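Local atomic coordinates of MdbA protein (Corynebacterium diphtheriae, PDB entry 5C00), a protein that acts as a thiol-disulfide oxidoreductase required for viability, pilus assembly, toxin production and virulence, probably by forming disulfide bonds in exported proteins. Residues C55-C58 and A59-G62; L122-K125 and E126-N129; G160-E163 and D164-F168; V152-K155 and I156-G159. All blocks are in the same frame, centred on the assembly; numbering follows the deposited sequence. Where two conformers were deposited one is given.

Contact 1 of 4, residues C55-C58 and A59-G62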
# COMPACT_ATOMS: atom_id res chain seq x y z
N CYS A 55 7.28 4.02 7.44
CA CYS A 55 6.66 4.42 8.71
C CYS A 55 6.45 3.22 9.65
O CYS A 55 5.66 2.33 9.35
CB CYS A 55 5.35 5.10 8.35
SG CYS A 55 4.31 5.48 9.75
N PRO A 56 7.15 3.20 10.80
CA PRO A 56 7.05 2.03 11.68
C PRO A 56 5.67 1.89 12.28
O PRO A 56 5.20 0.78 12.46
CB PRO A 56 8.10 2.27 12.79
CG PRO A 56 8.69 3.60 12.52
CD PRO A 56 8.24 4.11 11.17
N HIS A 57 5.00 3.00 12.56
CA HIS A 57 3.69 2.90 13.15
C HIS A 57 2.64 2.51 12.11
O HIS A 57 1.62 1.97 12.47
CB HIS A 57 3.31 4.16 13.95
CG HIS A 57 4.10 4.32 15.22
ND1 HIS A 57 4.43 5.55 15.74
CD2 HIS A 57 4.66 3.40 16.04
CE1 HIS A 57 5.15 5.39 16.84
NE2 HIS A 57 5.31 4.09 17.04
N CYS A 58 2.92 2.70 10.82
CA CYS A 58 2.04 2.17 9.75
C CYS A 58 2.14 0.66 9.71
O CYS A 58 1.14 -0.02 9.62
CB CYS A 58 2.43 2.67 8.34
SG CYS A 58 2.06 4.40 8.07
N ALA A 59 3.35 0.14 9.88
CA ALA A 59 3.51 -1.32 9.97
C ALA A 59 2.81 -1.86 11.21
O ALA A 59 2.11 -2.87 11.17
CB ALA A 59 4.96 -1.65 9.99
N GLU A 60 2.95 -1.16 12.32
CA GLU A 60 2.32 -1.62 13.56
C GLU A 60 0.80 -1.60 13.49
O GLU A 60 0.17 -2.57 13.91
CB GLU A 60 2.75 -0.80 14.77
CG GLU A 60 4.11 -1.13 15.26
CD GLU A 60 4.56 -0.14 16.31
OE1 GLU A 60 3.75 0.16 17.23
OE2 GLU A 60 5.71 0.36 16.19
N LEU A 61 0.22 -0.51 12.98
CA LEU A 61 -1.23 -0.49 12.76
C LEU A 61 -1.72 -1.59 11.79
O LEU A 61 -2.75 -2.25 12.05
CB LEU A 61 -1.69 0.88 12.28
CG LEU A 61 -3.19 1.04 12.12
CD1 LEU A 61 -3.88 0.95 13.48
CD2 LEU A 61 -3.49 2.37 11.47
N GLY A 62 -1.01 -1.80 10.70
CA GLY A 62 -1.34 -2.86 9.74
C GLY A 62 -1.43 -4.25 10.35
O GLY A 62 -2.30 -5.06 10.00

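Contact 2 of 4, residues L122-K125 and E126-N129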
# COMPACT_ATOMS: atom_id res chain seq x y z
N LEU A 122 4.43 -7.74 3.07
CA LEU A 122 5.84 -8.04 3.26
C LEU A 122 6.72 -6.80 3.44
O LEU A 122 7.53 -6.71 4.38
CB LEU A 122 6.36 -8.91 2.10
CG LEU A 122 7.82 -9.36 2.17
CD1 LEU A 122 8.17 -9.87 3.53
CD2 LEU A 122 8.06 -10.46 1.12
N LEU A 123 6.55 -5.82 2.59
CA LEU A 123 7.30 -4.59 2.70
C LEU A 123 7.08 -3.87 4.02
O LEU A 123 8.03 -3.36 4.58
CB LEU A 123 7.00 -3.63 1.52
CG LEU A 123 7.33 -4.18 0.13
CD1 LEU A 123 7.10 -3.05 -0.86
CD2 LEU A 123 8.71 -4.77 -0.03
N MSE A 124 5.85 -3.85 4.54
CA MSE A 124 5.58 -3.37 5.88
C MSE A 124 6.14 -4.25 6.99
O MSE A 124 6.74 -3.72 7.95
CB MSE A 124 4.07 -3.19 6.09
CG MSE A 124 3.58 -2.06 5.21
SE MSE A 124 4.13 -0.28 5.88
CE MSE A 124 3.11 0.79 4.62
N LYS A 125 5.96 -5.56 6.89
CA LYS A 125 6.45 -6.43 7.94
C LYS A 125 7.97 -6.36 8.06
O LYS A 125 8.47 -6.38 9.17
CB LYS A 125 6.06 -7.89 7.69
CG LYS A 125 6.66 -8.85 8.72
CD LYS A 125 6.48 -10.30 8.33
CE LYS A 125 7.08 -11.22 9.39
NZ LYS A 125 6.25 -12.43 9.47
N GLU A 126 8.68 -6.33 6.93
CA GLU A 126 10.15 -6.31 6.96
C GLU A 126 10.80 -4.92 6.90
O GLU A 126 12.02 -4.78 6.70
CB GLU A 126 10.65 -7.22 5.87
CG GLU A 126 10.20 -8.68 6.06
CD GLU A 126 10.71 -9.34 7.32
OE1 GLU A 126 11.48 -8.74 8.12
OE2 GLU A 126 10.33 -10.54 7.52
N GLN A 127 10.01 -3.91 7.10
CA GLN A 127 10.43 -2.55 6.93
C GLN A 127 11.77 -2.28 7.53
O GLN A 127 12.66 -1.68 6.91
CB GLN A 127 9.38 -1.68 7.62
CG GLN A 127 9.63 -0.24 7.56
CD GLN A 127 8.51 0.50 8.27
OE1 GLN A 127 8.70 0.92 9.39
NE2 GLN A 127 7.31 0.56 7.66
N LYS A 128 11.96 -2.71 8.77
CA LYS A 128 13.23 -2.44 9.45
C LYS A 128 14.45 -3.09 8.85
O LYS A 128 15.54 -2.56 8.98
CB LYS A 128 13.11 -2.73 10.95
CG LYS A 128 12.56 -1.53 11.74
CD LYS A 128 11.51 -0.68 10.98
CE LYS A 128 11.67 0.83 11.20
NZ LYS A 128 11.36 1.67 9.99
N ASN A 129 14.30 -4.23 8.17
CA ASN A 129 15.39 -4.93 7.46
C ASN A 129 15.63 -4.47 6.02
O ASN A 129 16.70 -4.66 5.46
CB ASN A 129 15.08 -6.44 7.47
CG ASN A 129 15.01 -6.97 8.86
OD1 ASN A 129 15.94 -6.75 9.63
ND2 ASN A 129 13.88 -7.58 9.24
O HOH W 1 10.30 -4.44 10.20

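Contact 3 of 4, residues G160-E163 and D164-F168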
# COMPACT_ATOMS: atom_id res chain seq x y z
N GLY A 160 9.98 2.30 -13.40
CA GLY A 160 8.91 2.73 -14.29
C GLY A 160 7.68 3.36 -13.67
O GLY A 160 7.03 4.19 -14.32
N ALA A 161 7.32 2.98 -12.44
CA ALA A 161 6.18 3.59 -11.82
C ALA A 161 6.57 4.76 -10.88
O ALA A 161 5.71 5.28 -10.19
CB ALA A 161 5.33 2.55 -11.07
N LYS A 162 7.83 5.17 -10.84
CA LYS A 162 8.25 6.18 -9.87
C LYS A 162 7.68 7.54 -10.14
O LYS A 162 7.22 8.24 -9.25
CB LYS A 162 9.77 6.28 -9.79
CG LYS A 162 10.40 5.06 -9.11
CD LYS A 162 11.84 5.35 -8.73
CE LYS A 162 12.54 4.13 -8.17
NZ LYS A 162 14.00 4.33 -8.16
N GLU A 163 7.69 7.94 -11.41
CA GLU A 163 7.19 9.24 -11.73
C GLU A 163 5.72 9.38 -11.31
O GLU A 163 5.32 10.37 -10.72
CB GLU A 163 7.41 9.54 -13.22
CG GLU A 163 8.89 9.63 -13.64
CD GLU A 163 9.59 8.26 -13.81
OE1 GLU A 163 8.94 7.16 -13.78
OE2 GLU A 163 10.85 8.28 -13.98
N ASP A 164 4.89 8.40 -11.64
CA ASP A 164 3.50 8.45 -11.21
C ASP A 164 3.32 8.27 -9.71
O ASP A 164 2.50 8.96 -9.07
CB ASP A 164 2.67 7.45 -11.97
CG ASP A 164 2.21 7.99 -13.30
OD1 ASP A 164 2.30 9.19 -13.52
OD2 ASP A 164 1.75 7.21 -14.13
N PHE A 165 4.13 7.43 -9.12
CA PHE A 165 4.09 7.32 -7.67
C PHE A 165 4.34 8.69 -6.98
O PHE A 165 3.64 9.06 -6.08
CB PHE A 165 5.12 6.35 -7.16
CG PHE A 165 5.15 6.32 -5.68
CD1 PHE A 165 4.22 5.54 -4.98
CD2 PHE A 165 6.06 7.05 -5.01
CE1 PHE A 165 4.20 5.56 -3.61
CE2 PHE A 165 6.07 7.05 -3.63
CZ PHE A 165 5.12 6.32 -2.95
N ARG A 166 5.37 9.40 -7.42
CA ARG A 166 5.66 10.75 -6.88
C ARG A 166 4.50 11.71 -7.09
O ARG A 166 4.17 12.48 -6.22
CB ARG A 166 6.88 11.32 -7.57
CG ARG A 166 8.19 10.63 -7.25
CD ARG A 166 9.30 11.11 -8.20
NE ARG A 166 10.50 10.28 -7.95
CZ ARG A 166 11.27 9.71 -8.85
NH1 ARG A 166 11.05 9.85 -10.16
NH2 ARG A 166 12.31 8.99 -8.41
N LYS A 167 3.89 11.69 -8.28
CA LYS A 167 2.72 12.54 -8.54
C LYS A 167 1.58 12.18 -7.58
O LYS A 167 0.92 13.09 -6.99
CB LYS A 167 2.29 12.43 -10.00
CG LYS A 167 0.84 12.72 -10.34
CD LYS A 167 0.65 12.63 -11.86
CE LYS A 167 -0.68 12.01 -12.26
NZ LYS A 167 -0.50 10.83 -13.18
N PHE A 168 1.35 10.88 -7.39
CA PHE A 168 0.33 10.42 -6.44
C PHE A 168 0.67 10.82 -5.00
O PHE A 168 -0.20 11.25 -4.22
CB PHE A 168 0.18 8.92 -6.49
CG PHE A 168 -0.44 8.39 -7.76
CD1 PHE A 168 -0.79 9.25 -8.81
CD2 PHE A 168 -0.63 7.04 -7.91
CE1 PHE A 168 -1.33 8.73 -9.96
CE2 PHE A 168 -1.18 6.52 -9.06
CZ PHE A 168 -1.50 7.38 -10.09
O HOH W 2 5.61 6.39 -13.75
O HOH W 3 12.93 8.26 -11.53

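Contact 4 of 4, residues V152-K155 and I156-G159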
# COMPACT_ATOMS: atom_id res chain seq x y z
N VAL A 152 6.02 -6.52 -14.96
CA VAL A 152 6.02 -5.75 -13.73
C VAL A 152 7.42 -5.72 -13.12
O VAL A 152 7.91 -4.66 -12.68
CB VAL A 152 5.00 -6.30 -12.71
CG1 VAL A 152 5.15 -5.66 -11.36
CG2 VAL A 152 3.61 -6.03 -13.21
N THR A 153 8.06 -6.88 -13.09
CA THR A 153 9.36 -7.03 -12.47
C THR A 153 10.40 -6.12 -13.15
O THR A 153 11.14 -5.37 -12.49
CB THR A 153 9.81 -8.49 -12.50
OG1 THR A 153 8.85 -9.31 -11.81
CG2 THR A 153 11.16 -8.64 -11.80
N GLN A 154 10.44 -6.13 -14.47
CA GLN A 154 11.35 -5.26 -15.20
C GLN A 154 11.02 -3.78 -15.00
O GLN A 154 11.89 -2.97 -14.84
CB GLN A 154 11.40 -5.64 -16.68
CG GLN A 154 12.52 -4.93 -17.46
CD GLN A 154 13.93 -5.24 -16.95
OE1 GLN A 154 14.24 -6.35 -16.50
NE2 GLN A 154 14.79 -4.26 -17.06
N LYS A 155 9.74 -3.44 -14.96
CA LYS A 155 9.33 -2.10 -14.65
C LYS A 155 9.88 -1.64 -13.28
O LYS A 155 10.36 -0.52 -13.14
CB LYS A 155 7.81 -2.04 -14.67
CG LYS A 155 7.19 -0.76 -14.19
CD LYS A 155 5.69 -0.81 -14.35
CE LYS A 155 5.25 -1.27 -15.73
NZ LYS A 155 3.88 -0.78 -16.00
N ILE A 156 9.81 -2.51 -12.27
CA ILE A 156 10.33 -2.15 -10.98
C ILE A 156 11.87 -1.90 -11.04
O ILE A 156 12.39 -0.94 -10.45
CB ILE A 156 10.01 -3.25 -9.94
CG1 ILE A 156 8.47 -3.31 -9.78
CG2 ILE A 156 10.75 -2.96 -8.62
CD1 ILE A 156 7.93 -4.35 -8.83
N ARG A 157 12.58 -2.77 -11.74
CA ARG A 157 14.03 -2.60 -11.91
C ARG A 157 14.39 -1.27 -12.55
O ARG A 157 15.40 -0.69 -12.21
CB ARG A 157 14.59 -3.71 -12.80
CG ARG A 157 14.54 -5.05 -12.16
CD ARG A 157 15.33 -6.11 -12.92
NE ARG A 157 14.85 -7.41 -12.53
CZ ARG A 157 15.08 -7.97 -11.33
NH1 ARG A 157 15.84 -7.35 -10.45
NH2 ARG A 157 14.53 -9.14 -11.01
N GLU A 158 13.56 -0.79 -13.47
CA GLU A 158 13.77 0.45 -14.20
C GLU A 158 13.12 1.63 -13.55
O GLU A 158 13.26 2.75 -14.03
CB GLU A 158 13.22 0.31 -15.64
CG GLU A 158 14.06 -0.57 -16.54
CD GLU A 158 13.28 -1.15 -17.73
OE1 GLU A 158 12.09 -0.78 -17.91
OE2 GLU A 158 13.84 -1.98 -18.47
N GLY A 159 12.42 1.43 -12.44
CA GLY A 159 11.71 2.53 -11.76
C GLY A 159 10.59 3.13 -12.57
O GLY A 159 10.28 4.35 -12.44
O HOH W 4 13.56 -8.19 -14.87

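Contact 1 of 4, residues C55-C58 and A59-G62
Glu60 leans back over the first turn of its helix toward Pro56 and His57. Its CB sits 3.7 Å from Pro56 O, and CG, anti to the carbonyl carbon (chi1 -77°), follows at 3.6 Å from that same oxygen. From there the chain runs out extended, alongside the His57 side chain, and the carboxylate arrives at the edge of the imidazole with its plane at 90° to the ring. Glu60 CD and OE1 each lie 3.6 Å from His57 CD2, and Glu60 OE2 comes within 3.2 Å of it, an approach to the C-H edge of the ring that is doubtful to the extent that His57 has a second conformer. Backbone bonds close the first turn: Cys55 is the N-cap residue, and its O accepts Ala59 N at 3.2 Å, while Leu61 N reaches His57 O at 2.9 Å. Cys55-Pro56-His57-Cys58 forms a CxxC at a helix start, consistent with the redox site of thioredoxin-like proteins; Cys55 SG and Cys58 SG lie 3.0 Å apart, too far for a formed disulfide. Helix 56-74 is the crossover of the beta-alpha-beta unit 45-52, 56-74, 78-85. Ser185 and Pro186, just before strand 187-190, meet Cys58 and Leu61, and helix 127-130 lies against Pro56 and Ala59.

Contact 2 of 4, residues L122-K125 and E126-N129
Leu122 and Glu126 meet where helix 113-125 gives way to the short helix 127-130. Glu126 N closes the last turn on Leu122 O at 2.8 Å, and the same residue then serves as N-cap of the next helix, so this is a helix-to-helix junction in a DsbA-family protein. Glu126 is folded over rather than stretched: CG stands anti to the carbonyl carbon (chi1 -61°) and a second bend at chi2 (-62°) swings the carboxylate round toward the new helix. There Glu126 OE1 accepts Asn129 ND2 at 2.9 Å, nearly in line with its C-O bond, which ties the cap side chain to the first turn. The bend leaves Glu126 CG lying across Leu122 CD1, 3.5 Å away in the Leu122 conformer described. The aliphatic part of Lys125 runs alongside the Glu126 carboxylate, its CE and CD near OE2.

Gln127 does the opposite. Fully extended, with CG anti to the backbone N (chi1 -180°), it carries its amide past selenomethionine Met124, leaving Gln127 NE2 3.7 Å from Met124 SE. That NE2 binds Cys55 O, with Phe53 O a weak second acceptor, while Lys128 NZ donates to Gln127 OE1 at 2.8 Å. At the junction itself, water 1 donates to Lys125 O at 2.9 Å and accepts from Lys128 N at 2.8 Å.

Contact 3 of 4, residues G160-E163 and D164-F168
Lys162 O takes the N-H of Arg166 N at 2.8 Å, nearly straight at 171°, and the arginine's own side chain then folds back over this carbonyl: Arg166 CG lies 3.3 Å from Lys162 O. With CG anti to the carbonyl carbon (chi1 -69°) and the chain extended to NE, the guanidinium is carried back along the helix until one face rests on Lys162 CB. Lys162 CD touches Arg166 NH2 at 3.7 Å as the two chains pass. Glu163 runs beside the arginine with its carboxylate nearly perpendicular to the guanidinium; Glu163 OE2 and Arg166 NH1 stay 4.1 Å apart, and water 3 spans them, donating to Glu163 OE2 and accepting from Arg166 NH1 at 2.8 Å. Ala161, just before Lys162, is the N-cap of helix 162-180, and water 2 bridges Gly160 O to Asp164 N. Phe165 faces helix 96-109, meeting Thr98, Ala102 and Leu105. Lys162 NZ forms salt bridges with Asp136 and Asp94, which probably offset the lysine charge, while Arg166 NE is held by the neutral Asp93 O and Glu163 reaches the guanidinium only through water. The helix start is thereby tied to the 93-94 loop.

Contact 4 of 4, residues V152-K155 and I156-G159
Gln154 and Glu158 make the one direct side-chain hydrogen bond here, one helical turn apart. Gln154 NE2 donates to Glu158 OE2 at 2.8 Å and 166°; the oxygen is met from above its carboxylate plane, though it lies in the plane of the amide. A bend at chi2 (61°) brings the glutamine amide round, and Gln154 OE1 takes a 2.6 Å bond from water 4, which accepts from Arg157 NE. Among backbone bonds, Ile156 N reaches Val152 O at 2.9 Å, and the helix finishes in a Schellman motif: Gly159 N, at positive phi (65°), donates to Ile156 O at 3.1 Å, and Gly160 N lies 2.9 Å from Lys155 O, a probable second bond.

The apolar contact is Ile156 CD1 on Val152 CG1 at 4.0 Å. Other aliphatic carbons pack on polar groups: Ile156 CG1 sits 3.2 Å from Val152 O, and Thr153 CG2 lies 3.5 Å from Arg157 NH2, whose guanidinium is fixed by a salt bridge to Asp141 and a bond to Asn137. Helix 150-158 packs against two helices: Ile156 fits between Ala140 and Ala143 of helix 136-145 and Ala103 and Ala106 of helix 96-109, where Val152 also touches Val107.

Overall arrangement
All four are local contacts between residues three to five apart, in series along the chain; none nests in or crosses another, and none closes a long loop. Contact 1 comes first, at the start of helix 56-74, which links strands 45-52 and 78-85 of the sheet. Contact 2 follows at the junction of helices 113-125 and 127-130, and the two touch directly, their centres about 10 Å apart, joining the helical region to the CxxC turn. Contact 4 comes next, at the end of helix 150-158, about 26 Å from contact 1 between centres. Contact 3 follows without a gap after the turn at Gly159: 160-163 opens helix 162-180, the long helix leading back toward strand 187-190.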